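Local coordinates for AB hydrolase-1 domain-containing protein (Streptococcus mutans, PDB 4L9A) that probably acts as a carboxylesterase of the alpha/beta-hydrolase family in a cariogenic bacterium, at residues A[24-29]-A[105-110]; A[77-82]-A[214-219]; A[111-116]-A[134-139]; A[236-241]-A[262-267]. All coordinates share one frame; numbering follows the deposited sequence.

Contacts 1, 3 and 4 lie along one mixed eight-stranded sheet with strand order 1-2-4-3-5-6-7-8, as in the alpha/beta-hydrolase fold. Contact 1 is at outermost strand 22-26, contact 3 joins strands 111-117 and 134-141, and contact 4 joins strand 235-239 to the other outermost strand, 260-263. Centres of contacts 1 and 4 are about 32 Å apart; contact 3 probably hydrogen-bonds to both, through Q110 O and A134 N (3.2 Å) and through F138 O and I236 N. Contact 2 joins two loops off the sheet, alternates in sequence with contact 1 (M25 CE to Y82 O, 3.6 Å), spans contact 3 and precedes contact 4. The contacts thus tie both edges and the middle of one sheet.

Contact 1. Residues A[24-29]-A[105-110]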
loop_
_atom_site.group_PDB
_atom_site.type_symbol
_atom_site.label_atom_id
_atom_site.label_comp_id
_atom_site.label_asym_id
_atom_site.label_seq_id
_atom_site.Cartn_x
_atom_site.Cartn_y
_atom_site.Cartn_z
ATOM N N GLU A 24 8.539 -6.238 -14.722
ATOM C CA GLU A 24 8.324 -5.502 -15.961
ATOM C C GLU A 24 8.127 -4.013 -15.727
ATOM O O GLU A 24 7.322 -3.606 -14.872
ATOM C CB GLU A 24 7.120 -6.068 -16.723
ATOM C CG GLU A 24 6.817 -5.365 -18.046
ATOM C CD GLU A 24 5.595 -5.944 -18.749
ATOM O OE1 GLU A 24 5.054 -6.965 -18.270
ATOM O OE2 GLU A 24 5.169 -5.375 -19.776
HETATM N N MSE A 25 8.869 -3.206 -16.482
HETATM C CA MSE A 25 8.612 -1.771 -16.553
HETATM C C MSE A 25 7.455 -1.562 -17.512
HETATM O O MSE A 25 7.600 -1.787 -18.704
HETATM C CB MSE A 25 9.838 -1.006 -17.071
HETATM C CG MSE A 25 11.004 -0.936 -16.107
HETATM SE SE MSE A 25 10.604 0.114 -14.477
HETATM C CE MSE A 25 12.267 1.177 -14.419
ATOM N N VAL A 26 6.303 -1.142 -16.991
ATOM C CA VAL A 26 5.145 -0.889 -17.840
ATOM C C VAL A 26 5.077 0.594 -18.192
ATOM O O VAL A 26 5.265 1.447 -17.330
ATOM C CB VAL A 26 3.838 -1.298 -17.121
ATOM C CG1 VAL A 26 2.632 -1.030 -18.011
ATOM C CG2 VAL A 26 3.911 -2.757 -16.723
ATOM N N ASN A 27 4.806 0.905 -19.452
ATOM C CA ASN A 27 4.736 2.302 -19.872
ATOM C C ASN A 27 3.459 3.003 -19.420
ATOM O O ASN A 27 2.374 2.427 -19.494
ATOM C CB ASN A 27 4.883 2.415 -21.387
ATOM C CG ASN A 27 6.295 2.114 -21.853
ATOM O OD1 ASN A 27 7.270 2.459 -21.179
ATOM N ND2 ASN A 27 6.409 1.466 -23.012
ATOM N N THR A 28 3.595 4.236 -18.935
ATOM C CA THR A 28 2.427 5.059 -18.583
ATOM C C THR A 28 2.656 6.516 -18.955
ATOM O O THR A 28 3.759 6.896 -19.343
ATOM C CB THR A 28 2.099 5.027 -17.066
ATOM O OG1 THR A 28 2.993 5.897 -16.353
ATOM C CG2 THR A 28 2.188 3.615 -16.504
ATOM N N LEU A 29 1.621 7.338 -18.811
ATOM C CA LEU A 29 1.774 8.770 -19.027
ATOM C C LEU A 29 2.784 9.380 -18.051
ATOM O O LEU A 29 3.352 10.433 -18.338
ATOM C CB LEU A 29 0.425 9.496 -18.939
ATOM C CG LEU A 29 -0.584 9.141 -20.027
ATOM C CD1 LEU A 29 -1.882 9.958 -19.909
ATOM C CD2 LEU A 29 0.022 9.347 -21.380
ATOM N N GLU A 105 -4.983 -2.570 -17.285
ATOM C CA GLU A 105 -5.381 -2.966 -18.643
ATOM C C GLU A 105 -4.279 -3.736 -19.370
ATOM O O GLU A 105 -4.539 -4.447 -20.337
ATOM C CB GLU A 105 -5.800 -1.748 -19.474
ATOM C CG GLU A 105 -6.966 -0.966 -18.883
ATOM C CD GLU A 105 -8.161 -1.846 -18.555
ATOM O OE1 GLU A 105 -8.660 -2.538 -19.473
ATOM O OE2 GLU A 105 -8.595 -1.847 -17.378
ATOM N N HIS A 106 -3.050 -3.586 -18.895
ATOM C CA HIS A 106 -1.901 -4.256 -19.484
ATOM C C HIS A 106 -1.921 -5.765 -19.233
ATOM O O HIS A 106 -1.338 -6.527 -20.003
ATOM C CB HIS A 106 -0.617 -3.643 -18.928
ATOM C CG HIS A 106 0.639 -4.132 -19.586
ATOM N ND1 HIS A 106 1.009 -3.758 -20.861
ATOM C CD2 HIS A 106 1.630 -4.934 -19.126
ATOM C CE1 HIS A 106 2.167 -4.319 -21.163
ATOM N NE2 HIS A 106 2.570 -5.030 -20.125
ATOM N N PHE A 107 -2.594 -6.197 -18.166
ATOM C CA PHE A 107 -2.624 -7.623 -17.811
ATOM C C PHE A 107 -4.001 -8.269 -17.955
ATOM O O PHE A 107 -5.004 -7.575 -18.118
ATOM C CB PHE A 107 -2.086 -7.843 -16.399
ATOM C CG PHE A 107 -0.660 -7.428 -16.224
ATOM C CD1 PHE A 107 0.369 -8.230 -16.699
ATOM C CD2 PHE A 107 -0.340 -6.244 -15.587
ATOM C CE1 PHE A 107 1.697 -7.854 -16.539
ATOM C CE2 PHE A 107 0.984 -5.858 -15.424
ATOM C CZ PHE A 107 2.006 -6.669 -15.915
ATOM N N LYS A 108 -4.040 -9.601 -17.871
ATOM C CA LYS A 108 -5.226 -10.369 -18.263
ATOM C C LYS A 108 -6.329 -10.507 -17.203
ATOM O O LYS A 108 -7.493 -10.721 -17.545
ATOM C CB LYS A 108 -4.823 -11.762 -18.777
ATOM C CG LYS A 108 -4.027 -11.750 -20.079
ATOM C CD LYS A 108 -3.517 -13.146 -20.430
ATOM C CE LYS A 108 -3.195 -13.270 -21.919
ATOM N NZ LYS A 108 -2.220 -12.233 -22.357
ATOM N N PHE A 109 -5.973 -10.404 -15.923
ATOM C CA PHE A 109 -6.949 -10.656 -14.858
ATOM C C PHE A 109 -8.245 -9.878 -15.071
ATOM O O PHE A 109 -8.224 -8.733 -15.513
ATOM C CB PHE A 109 -6.356 -10.375 -13.473
ATOM C CG PHE A 109 -6.062 -8.923 -13.203
ATOM C CD1 PHE A 109 -4.826 -8.378 -13.520
ATOM C CD2 PHE A 109 -7.007 -8.113 -12.584
ATOM C CE1 PHE A 109 -4.543 -7.037 -13.242
ATOM C CE2 PHE A 109 -6.738 -6.776 -12.305
ATOM C CZ PHE A 109 -5.495 -6.236 -12.637
ATOM N N GLN A 110 -9.377 -10.509 -14.780
ATOM C CA GLN A 110 -10.660 -9.837 -14.954
ATOM C C GLN A 110 -11.243 -9.320 -13.628
ATOM O O GLN A 110 -12.045 -8.386 -13.616
ATOM C CB GLN A 110 -11.658 -10.732 -15.695
ATOM C CG GLN A 110 -11.417 -10.768 -17.203
ATOM C CD GLN A 110 -11.249 -9.372 -17.789
ATOM O OE1 GLN A 110 -11.923 -8.429 -17.374
ATOM N NE2 GLN A 110 -10.329 -9.233 -18.741
#
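H106 donates from NE2 to E24 OE2 over 2.6 Å, with an N-H...O angle of 142°, well short of linear. The geometry is skewed on both partners: the oxygen sits at the ring edge, tilted from the imidazole plane, and the nitrogen meets OE2 from above the carboxylate plane, the two planes standing 67° apart. The fully extended E24 side chain, with CG anti to the backbone N (chi1 -180°), carries the acid out to the ring, which comes from the opposite direction. Its other oxygen, OE1, lies 3.9 Å from F107 CZ. The contact thereby ties the chain at the close of the 93-106 region to strand 22-26, an outermost strand of the alpha/beta-hydrolase sheet, which is antiparallel to strand 33-38. V26, two residues on from E24, packs beside the pair: CG1 stands over one face of the imidazole as a CH-pi contact, 4.2 Å from the ring centroid, while CG2 approaches H106 CD2 at 4.0 Å and F107 CZ at 4.4 Å. F107 in turn presents one ring face to H106 CD2, and its ring stacks with that of H37. V26 also touches T35 of strand 33-38 and I103 of helix 93-106.

Contact 2. Residues A[77-82]-A[214-219]; sequences APNSGY and FKIRLA
N79 reaches across to the other loop and donates from ND2 to I216 O over 2.9 Å, with an N-H...O angle of 160°. The acceptor lies in the amide plane of N79, although the nitrogen is tilted from the plane of the I216 carbonyl. Water 1 also donates to I216 O, at 2.8 Å, and its other bond goes to P78 O, so two donors grip that carbonyl. Beside this bond, N79 CB rests 3.7 Å from I216 CG1. F214 CZ comes within 3.8 Å of N79 ND2, the ring and amide planes being 65° apart. Water 2 donates to N79 O and accepts a weak bond from R217 NH2. What positions N79 is a type II beta turn from A77 to S80, in which N79 takes the third place with positive phi (61°). S80 OG closes onto A77 O over 2.8 Å, alongside a weak backbone bond from S80 N. A further bond from N79 ND2 goes to S86 O, and K215 N binds N87 OD1. L205 of helix 188-206 packs against N79, F214 and I216, whereas W96 of helix 93-106 meets A77, P78 and L218, so the loop after strand 71-75 and the loop leading to strand 235-239 meet against both helices.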
loop_
_atom_site.group_PDB
_atom_site.type_symbol
_atom_site.label_atom_id
_atom_site.label_comp_id
_atom_site.label_asym_id
_atom_site.label_seq_id
_atom_site.Cartn_x
_atom_site.Cartn_y
_atom_site.Cartn_z
ATOM N N ALA A 77 5.421 2.997 -6.732
ATOM C CA ALA A 77 5.149 4.396 -7.061
ATOM C C ALA A 77 6.425 5.084 -7.546
ATOM O O ALA A 77 7.535 4.637 -7.250
ATOM C CB ALA A 77 4.567 5.139 -5.834
ATOM N N PRO A 78 6.275 6.176 -8.301
ATOM C CA PRO A 78 7.464 6.955 -8.660
ATOM C C PRO A 78 8.296 7.244 -7.415
ATOM O O PRO A 78 7.743 7.360 -6.308
ATOM C CB PRO A 78 6.865 8.255 -9.213
ATOM C CG PRO A 78 5.558 7.823 -9.793
ATOM C CD PRO A 78 5.042 6.758 -8.857
ATOM N N ASN A 79 9.608 7.357 -7.591
ATOM C CA ASN A 79 10.507 7.669 -6.481
ATOM C C ASN A 79 10.507 6.644 -5.345
ATOM O O ASN A 79 10.841 6.964 -4.192
ATOM C CB ASN A 79 10.193 9.052 -5.911
ATOM C CG ASN A 79 10.407 10.158 -6.923
ATOM O OD1 ASN A 79 11.377 10.146 -7.691
ATOM N ND2 ASN A 79 9.503 11.132 -6.925
ATOM N N SER A 80 10.129 5.416 -5.660
ATOM C CA SER A 80 10.204 4.349 -4.674
ATOM C C SER A 80 10.637 3.044 -5.304
ATOM O O SER A 80 10.382 2.801 -6.485
ATOM C CB SER A 80 8.844 4.147 -4.002
ATOM O OG SER A 80 8.005 3.379 -4.835
ATOM N N GLY A 81 11.270 2.189 -4.510
ATOM C CA GLY A 81 11.614 0.868 -4.986
ATOM C C GLY A 81 12.386 0.964 -6.289
ATOM O O GLY A 81 13.353 1.713 -6.381
ATOM N N TYR A 82 11.961 0.221 -7.305
ATOM C CA TYR A 82 12.705 0.223 -8.554
ATOM C C TYR A 82 12.014 1.046 -9.636
ATOM O O TYR A 82 12.451 1.042 -10.784
ATOM C CB TYR A 82 12.979 -1.205 -9.040
ATOM C CG TYR A 82 13.838 -2.012 -8.086
ATOM C CD1 TYR A 82 15.226 -1.875 -8.075
ATOM C CD2 TYR A 82 13.262 -2.917 -7.206
ATOM C CE1 TYR A 82 16.011 -2.609 -7.201
ATOM C CE2 TYR A 82 14.045 -3.662 -6.334
ATOM C CZ TYR A 82 15.415 -3.500 -6.330
ATOM O OH TYR A 82 16.187 -4.242 -5.448
ATOM N N PHE A 214 12.068 19.973 -6.788
ATOM C CA PHE A 214 11.756 18.553 -6.616
ATOM C C PHE A 214 10.722 18.268 -5.545
ATOM O O PHE A 214 10.863 18.712 -4.410
ATOM C CB PHE A 214 13.011 17.745 -6.291
ATOM C CG PHE A 214 12.759 16.272 -6.205
ATOM C CD1 PHE A 214 12.664 15.638 -4.981
ATOM C CD2 PHE A 214 12.586 15.521 -7.360
ATOM C CE1 PHE A 214 12.426 14.269 -4.909
ATOM C CE2 PHE A 214 12.338 14.164 -7.294
ATOM C CZ PHE A 214 12.266 13.536 -6.070
ATOM N N LYS A 215 9.695 17.509 -5.917
ATOM C CA LYS A 215 8.701 17.010 -4.976
ATOM C C LYS A 215 8.671 15.504 -5.119
ATOM O O LYS A 215 8.466 14.983 -6.220
ATOM C CB LYS A 215 7.314 17.567 -5.289
ATOM C CG LYS A 215 7.210 19.072 -5.152
ATOM C CD LYS A 215 7.590 19.518 -3.754
ATOM C CE LYS A 215 7.683 21.033 -3.679
ATOM N NZ LYS A 215 6.450 21.682 -4.213
ATOM N N ILE A 216 8.871 14.803 -4.011
ATOM C CA ILE A 216 9.022 13.359 -4.062
ATOM C C ILE A 216 7.677 12.661 -4.279
ATOM O O ILE A 216 7.616 11.536 -4.789
ATOM C CB ILE A 216 9.723 12.826 -2.803
ATOM C CG1 ILE A 216 10.168 11.376 -3.019
ATOM C CG2 ILE A 216 8.810 12.971 -1.575
ATOM C CD1 ILE A 216 11.305 10.952 -2.124
ATOM N N ARG A 217 6.588 13.333 -3.937
ATOM C CA ARG A 217 5.279 12.687 -4.059
ATOM C C ARG A 217 4.181 13.645 -4.503
ATOM O O ARG A 217 4.227 14.833 -4.209
ATOM C CB ARG A 217 4.889 12.035 -2.735
ATOM C CG ARG A 217 3.628 11.185 -2.803
ATOM C CD ARG A 217 3.509 10.297 -1.571
ATOM N NE ARG A 217 4.756 9.574 -1.334
ATOM C CZ ARG A 217 5.727 9.997 -0.528
ATOM N NH1 ARG A 217 5.596 11.143 0.138
ATOM N NH2 ARG A 217 6.828 9.272 -0.386
ATOM N N LEU A 218 3.191 13.117 -5.205
ATOM C CA LEU A 218 2.059 13.924 -5.632
ATOM C C LEU A 218 1.350 14.519 -4.412
ATOM O O LEU A 218 1.335 13.926 -3.343
ATOM C CB LEU A 218 1.098 13.083 -6.470
ATOM C CG LEU A 218 0.423 11.880 -5.799
ATOM C CD1 LEU A 218 -0.837 12.308 -5.032
ATOM C CD2 LEU A 218 0.097 10.826 -6.860
ATOM N N ALA A 219 0.780 15.704 -4.565
ATOM C CA ALA A 219 0.082 16.328 -3.449
ATOM C C ALA A 219 -1.404 15.976 -3.485
ATOM O O ALA A 219 -2.015 15.935 -4.562
ATOM C CB ALA A 219 0.282 17.838 -3.474
HETATM O O HOH W 1 5.921 9.313 -5.313
HETATM O O HOH W 2 9.020 7.639 -2.094
#

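Contact 3. Residues A[111-116]-A[134-139]; sequences SYLLCV and ACLGFI
Y112 and C135 pair as neighbours in the parallel beta-alpha-beta unit of strand 111-117, helix 120-130 and strand 134-141. In alpha/beta hydrolases the fifth strand, here 111-117, leads into the nucleophile elbow. Following the tyrosine outward from CB, chi1 of 68° sets CG between the backbone N and the carbonyl carbon and turns the ring back over the neighbouring strand. CD1 then lies 3.3 Å from A134 O and CE1 3.6 Å from C135 N. Farther out, CE2 meets C135 SG obliquely, CZ touches C135 CB at 3.5 Å, and C135 CA sits over the ring face in a CH-pi contact. The hydroxyl at the tip hydrogen-bonds S131 OG. Five backbone bonds join the strands, among them L136 N to Y112 O at 2.7 Å. The register slips at L136: Y112 pairs with C135 but L114 with F138, a beta bulge that leaves the buried G137 N without a partner in the model. L113 CD1 packs on L136 CB, and L113 also touches L285 and L286 of helix 275-287. The side chains of V116 and F138 cross at about a right angle, with V116 CG2 3.6 Å from F138 CZ.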
loop_
_atom_site.group_PDB
_atom_site.type_symbol
_atom_site.label_atom_id
_atom_site.label_comp_id
_atom_site.label_asym_id
_atom_site.label_seq_id
_atom_site.Cartn_x
_atom_site.Cartn_y
_atom_site.Cartn_z
ATOM N N SER A 111 -10.835 -9.927 -12.521
ATOM C CA SER A 111 -11.236 -9.441 -11.196
ATOM C C SER A 111 -10.021 -9.316 -10.276
ATOM O O SER A 111 -8.972 -9.928 -10.523
ATOM C CB SER A 111 -12.283 -10.363 -10.579
ATOM O OG SER A 111 -11.761 -11.670 -10.431
ATOM N N TYR A 112 -10.150 -8.515 -9.222
ATOM C CA TYR A 112 -9.020 -8.284 -8.338
ATOM C C TYR A 112 -9.433 -7.947 -6.910
ATOM O O TYR A 112 -10.585 -7.592 -6.642
ATOM C CB TYR A 112 -8.165 -7.144 -8.886
ATOM C CG TYR A 112 -8.855 -5.803 -8.828
ATOM C CD1 TYR A 112 -9.828 -5.456 -9.763
ATOM C CD2 TYR A 112 -8.544 -4.890 -7.836
ATOM C CE1 TYR A 112 -10.467 -4.221 -9.712
ATOM C CE2 TYR A 112 -9.174 -3.652 -7.769
ATOM C CZ TYR A 112 -10.136 -3.324 -8.707
ATOM O OH TYR A 112 -10.756 -2.093 -8.639
ATOM N N LEU A 113 -8.474 -8.079 -6.003
ATOM C CA LEU A 113 -8.568 -7.494 -4.670
ATOM C C LEU A 113 -7.385 -6.560 -4.519
ATOM O O LEU A 113 -6.291 -6.846 -5.007
ATOM C CB LEU A 113 -8.524 -8.566 -3.583
ATOM C CG LEU A 113 -9.770 -9.436 -3.417
ATOM C CD1 LEU A 113 -9.756 -10.567 -4.430
ATOM C CD2 LEU A 113 -9.833 -9.987 -1.999
ATOM N N LEU A 114 -7.617 -5.424 -3.879
ATOM C CA LEU A 114 -6.557 -4.476 -3.583
ATOM C C LEU A 114 -6.069 -4.707 -2.162
ATOM O O LEU A 114 -6.877 -4.834 -1.240
ATOM C CB LEU A 114 -7.087 -3.050 -3.703
ATOM C CG LEU A 114 -6.881 -2.386 -5.061
ATOM C CD1 LEU A 114 -7.762 -1.147 -5.211
ATOM C CD2 LEU A 114 -5.406 -2.057 -5.243
ATOM N N CYS A 115 -4.751 -4.757 -1.988
ATOM C CA CYS A 115 -4.149 -4.873 -0.666
ATOM C C CYS A 115 -3.156 -3.735 -0.540
ATOM O O CYS A 115 -2.203 -3.647 -1.312
ATOM C CB CYS A 115 -3.440 -6.227 -0.501
ATOM S SG CYS A 115 -2.616 -6.471 1.126
ATOM N N VAL A 116 -3.387 -2.836 0.408
ATOM C CA VAL A 116 -2.542 -1.651 0.496
ATOM C C VAL A 116 -2.098 -1.386 1.917
ATOM O O VAL A 116 -2.752 -1.813 2.891
ATOM C CB VAL A 116 -3.271 -0.395 -0.050
ATOM C CG1 VAL A 116 -3.956 -0.710 -1.365
ATOM C CG2 VAL A 116 -4.312 0.120 0.980
ATOM N N ALA A 134 -13.548 -5.937 -12.105
ATOM C CA ALA A 134 -14.354 -6.113 -10.907
ATOM C C ALA A 134 -13.511 -6.267 -9.653
ATOM O O ALA A 134 -12.689 -7.177 -9.545
ATOM C CB ALA A 134 -15.292 -7.305 -11.055
ATOM N N CYS A 135 -13.744 -5.383 -8.691
ATOM C CA CYS A 135 -13.080 -5.480 -7.405
ATOM C C CYS A 135 -13.847 -6.418 -6.482
ATOM O O CYS A 135 -15.041 -6.226 -6.245
ATOM C CB CYS A 135 -12.968 -4.096 -6.776
ATOM S SG CYS A 135 -12.040 -4.087 -5.251
ATOM N N LEU A 136 -13.168 -7.432 -5.960
ATOM C CA LEU A 136 -13.813 -8.386 -5.052
ATOM C C LEU A 136 -13.598 -8.075 -3.566
ATOM O O LEU A 136 -14.236 -8.683 -2.705
ATOM C CB LEU A 136 -13.321 -9.803 -5.330
ATOM C CG LEU A 136 -13.563 -10.295 -6.755
ATOM C CD1 LEU A 136 -12.903 -11.641 -6.966
ATOM C CD2 LEU A 136 -15.049 -10.369 -7.038
ATOM N N GLY A 137 -12.696 -7.156 -3.258
ATOM C CA GLY A 137 -12.372 -6.902 -1.869
ATOM C C GLY A 137 -11.258 -5.901 -1.683
ATOM O O GLY A 137 -10.395 -5.721 -2.552
ATOM N N PHE A 138 -11.281 -5.243 -0.532
ATOM C CA PHE A 138 -10.211 -4.341 -0.132
ATOM C C PHE A 138 -9.575 -4.872 1.143
ATOM O O PHE A 138 -10.280 -5.232 2.079
ATOM C CB PHE A 138 -10.758 -2.932 0.102
ATOM C CG PHE A 138 -9.734 -1.967 0.642
ATOM C CD1 PHE A 138 -8.761 -1.430 -0.191
ATOM C CD2 PHE A 138 -9.755 -1.591 1.982
ATOM C CE1 PHE A 138 -7.811 -0.539 0.297
ATOM C CE2 PHE A 138 -8.817 -0.713 2.478
ATOM C CZ PHE A 138 -7.836 -0.182 1.638
ATOM N N ILE A 139 -8.248 -4.938 1.165
ATOM C CA ILE A 139 -7.513 -5.368 2.347
ATOM C C ILE A 139 -6.595 -4.223 2.752
ATOM O O ILE A 139 -5.645 -3.892 2.044
ATOM C CB ILE A 139 -6.665 -6.628 2.074
ATOM C CG1 ILE A 139 -7.496 -7.713 1.368
ATOM C CG2 ILE A 139 -6.052 -7.145 3.360
ATOM C CD1 ILE A 139 -8.692 -8.198 2.166
#

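Contact 4. Residues A[236-241]-A[262-267]; sequences IVFSES and ILCGQH
F238 and I262 point the same way from paired parallel strands, 235-239 and 260-263, the last two of the alpha/beta-hydrolase sheet, within a beta-alpha-beta unit that includes helix 244-248. Their first torsions match (chi1 -65° and -56°): F238 CG and I262 CG1 are each anti to the carbonyl carbon; on paired residues of parallel strands this keeps the two side chains side by side. F238 CD2 touches I262 CB at 3.6 Å, while I262 CG1 lies over the ring face, 4.3 Å from the centroid. C264 approaches the same ring in its plane, with SG 3.9 Å from CD2 in a sulfur-aromatic edge contact. I278 and K281 of helix 275-287 also pack on F238. Backbone bonds from I262 N to V237 O, S239 N to I262 O and C264 N to S239 O hold the strands in register.

Beyond the strands, E240 extends toward residues 265-267. With chi2 near anti and chi3 of 88°, the carboxylate lies against the backbone, OE1 being 3.2 Å from Q266 C. H267 N is near OE1, but the angle is too poor for a bond; the firm partner of OE1 is R164, in a salt bridge. In this fold the loops after these two strands usually carry the catalytic acid and histidine. S239 turns OG onto E240 O over 2.8 Å, while L263 CD1 packs on S241 CA at 3.9 Å. Lastly, water 3 accepts from S241 N and donates to G265 O, each at 2.8 Å.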
loop_
_atom_site.group_PDB
_atom_site.type_symbol
_atom_site.label_atom_id
_atom_site.label_comp_id
_atom_site.label_asym_id
_atom_site.label_seq_id
_atom_site.Cartn_x
_atom_site.Cartn_y
_atom_site.Cartn_z
ATOM N N ILE A 236 -11.636 -5.502 4.490
ATOM C CA ILE A 236 -11.032 -6.000 5.718
ATOM C C ILE A 236 -9.907 -5.045 6.103
ATOM O O ILE A 236 -8.902 -4.931 5.390
ATOM C CB ILE A 236 -10.462 -7.425 5.582
ATOM C CG1 ILE A 236 -11.469 -8.374 4.920
ATOM C CG2 ILE A 236 -10.062 -7.953 6.957
ATOM C CD1 ILE A 236 -12.640 -8.703 5.786
ATOM N N VAL A 237 -10.090 -4.334 7.210
ATOM C CA VAL A 237 -9.093 -3.360 7.656
ATOM C C VAL A 237 -8.418 -3.858 8.933
ATOM O O VAL A 237 -9.090 -4.337 9.856
ATOM C CB VAL A 237 -9.733 -1.965 7.864
ATOM C CG1 VAL A 237 -8.768 -0.988 8.548
ATOM C CG2 VAL A 237 -10.206 -1.411 6.534
ATOM N N PHE A 238 -7.090 -3.773 8.958
ATOM C CA PHE A 238 -6.292 -4.123 10.128
ATOM C C PHE A 238 -5.631 -2.868 10.657
ATOM O O PHE A 238 -5.054 -2.089 9.895
ATOM C CB PHE A 238 -5.178 -5.130 9.765
ATOM C CG PHE A 238 -5.688 -6.468 9.319
ATOM C CD1 PHE A 238 -6.169 -6.647 8.026
ATOM C CD2 PHE A 238 -5.670 -7.551 10.179
ATOM C CE1 PHE A 238 -6.642 -7.887 7.602
ATOM C CE2 PHE A 238 -6.140 -8.795 9.766
ATOM C CZ PHE A 238 -6.631 -8.961 8.482
ATOM N N SER A 239 -5.673 -2.694 11.970
ATOM C CA SER A 239 -5.109 -1.519 12.595
ATOM C C SER A 239 -4.747 -1.812 14.042
ATOM O O SER A 239 -5.349 -2.676 14.680
ATOM C CB SER A 239 -6.131 -0.382 12.552
ATOM O OG SER A 239 -5.859 0.586 13.549
ATOM N N GLU A 240 -3.775 -1.077 14.561
ATOM C CA GLU A 240 -3.501 -1.093 15.991
ATOM C C GLU A 240 -4.766 -0.670 16.747
ATOM O O GLU A 240 -5.542 0.149 16.250
ATOM C CB GLU A 240 -2.323 -0.164 16.309
ATOM C CG GLU A 240 -1.003 -0.605 15.645
ATOM C CD GLU A 240 0.079 0.459 15.734
ATOM O OE1 GLU A 240 0.814 0.482 16.734
ATOM O OE2 GLU A 240 0.180 1.288 14.807
ATOM N N SER A 241 -4.979 -1.229 17.942
ATOM C CA SER A 241 -6.222 -1.003 18.682
ATOM C C SER A 241 -6.561 0.468 18.937
ATOM O O SER A 241 -7.731 0.841 18.925
ATOM C CB SER A 241 -6.219 -1.762 20.023
ATOM O OG SER A 241 -5.143 -1.345 20.841
ATOM N N ILE A 262 -10.227 -5.463 12.076
ATOM C CA ILE A 262 -9.420 -6.341 12.920
ATOM C C ILE A 262 -8.384 -5.513 13.679
ATOM O O ILE A 262 -7.539 -4.859 13.071
ATOM C CB ILE A 262 -8.689 -7.418 12.071
ATOM C CG1 ILE A 262 -9.697 -8.213 11.233
ATOM C CG2 ILE A 262 -7.876 -8.359 12.965
ATOM C CD1 ILE A 262 -10.900 -8.729 12.046
ATOM N N LEU A 263 -8.454 -5.525 15.008
ATOM C CA LEU A 263 -7.482 -4.790 15.819
ATOM C C LEU A 263 -6.341 -5.728 16.223
ATOM O O LEU A 263 -6.586 -6.778 16.809
ATOM C CB LEU A 263 -8.141 -4.170 17.066
ATOM C CG LEU A 263 -9.322 -3.207 16.871
ATOM C CD1 LEU A 263 -9.801 -2.586 18.217
ATOM C CD2 LEU A 263 -8.946 -2.125 15.881
ATOM N N CYS A 264 -5.104 -5.350 15.895
ATOM C CA CYS A 264 -3.935 -6.179 16.180
ATOM C C CYS A 264 -2.658 -5.359 15.974
ATOM O O CYS A 264 -2.707 -4.252 15.426
ATOM C CB CYS A 264 -3.908 -7.389 15.235
ATOM S SG CYS A 264 -3.718 -6.912 13.483
ATOM N N GLY A 265 -1.525 -5.910 16.396
ATOM C CA GLY A 265 -0.229 -5.309 16.130
ATOM C C GLY A 265 0.253 -4.276 17.130
ATOM O O GLY A 265 -0.528 -3.723 17.899
ATOM N N GLN A 266 1.558 -4.017 17.105
ATOM C CA GLN A 266 2.174 -3.043 17.995
ATOM C C GLN A 266 2.838 -1.914 17.219
ATOM O O GLN A 266 3.462 -1.034 17.803
ATOM C CB GLN A 266 3.211 -3.719 18.891
ATOM C CG GLN A 266 3.290 -5.218 18.721
ATOM C CD GLN A 266 2.290 -5.941 19.591
ATOM O OE1 GLN A 266 1.454 -5.315 20.241
ATOM N NE2 GLN A 266 2.368 -7.266 19.609
ATOM N N HIS A 267 2.705 -1.949 15.899
ATOM C CA HIS A 267 3.308 -0.932 15.050
ATOM C C HIS A 267 2.529 -0.745 13.750
ATOM O O HIS A 267 1.533 -1.419 13.505
ATOM C CB HIS A 267 4.767 -1.277 14.752
ATOM C CG HIS A 267 4.957 -2.648 14.186
ATOM N ND1 HIS A 267 4.800 -2.927 12.846
ATOM C CD2 HIS A 267 5.281 -3.821 14.779
ATOM C CE1 HIS A 267 5.022 -4.211 12.638
ATOM N NE2 HIS A 267 5.315 -4.777 13.794
HETATM O O HOH W 3 -3.200 -3.253 18.726
#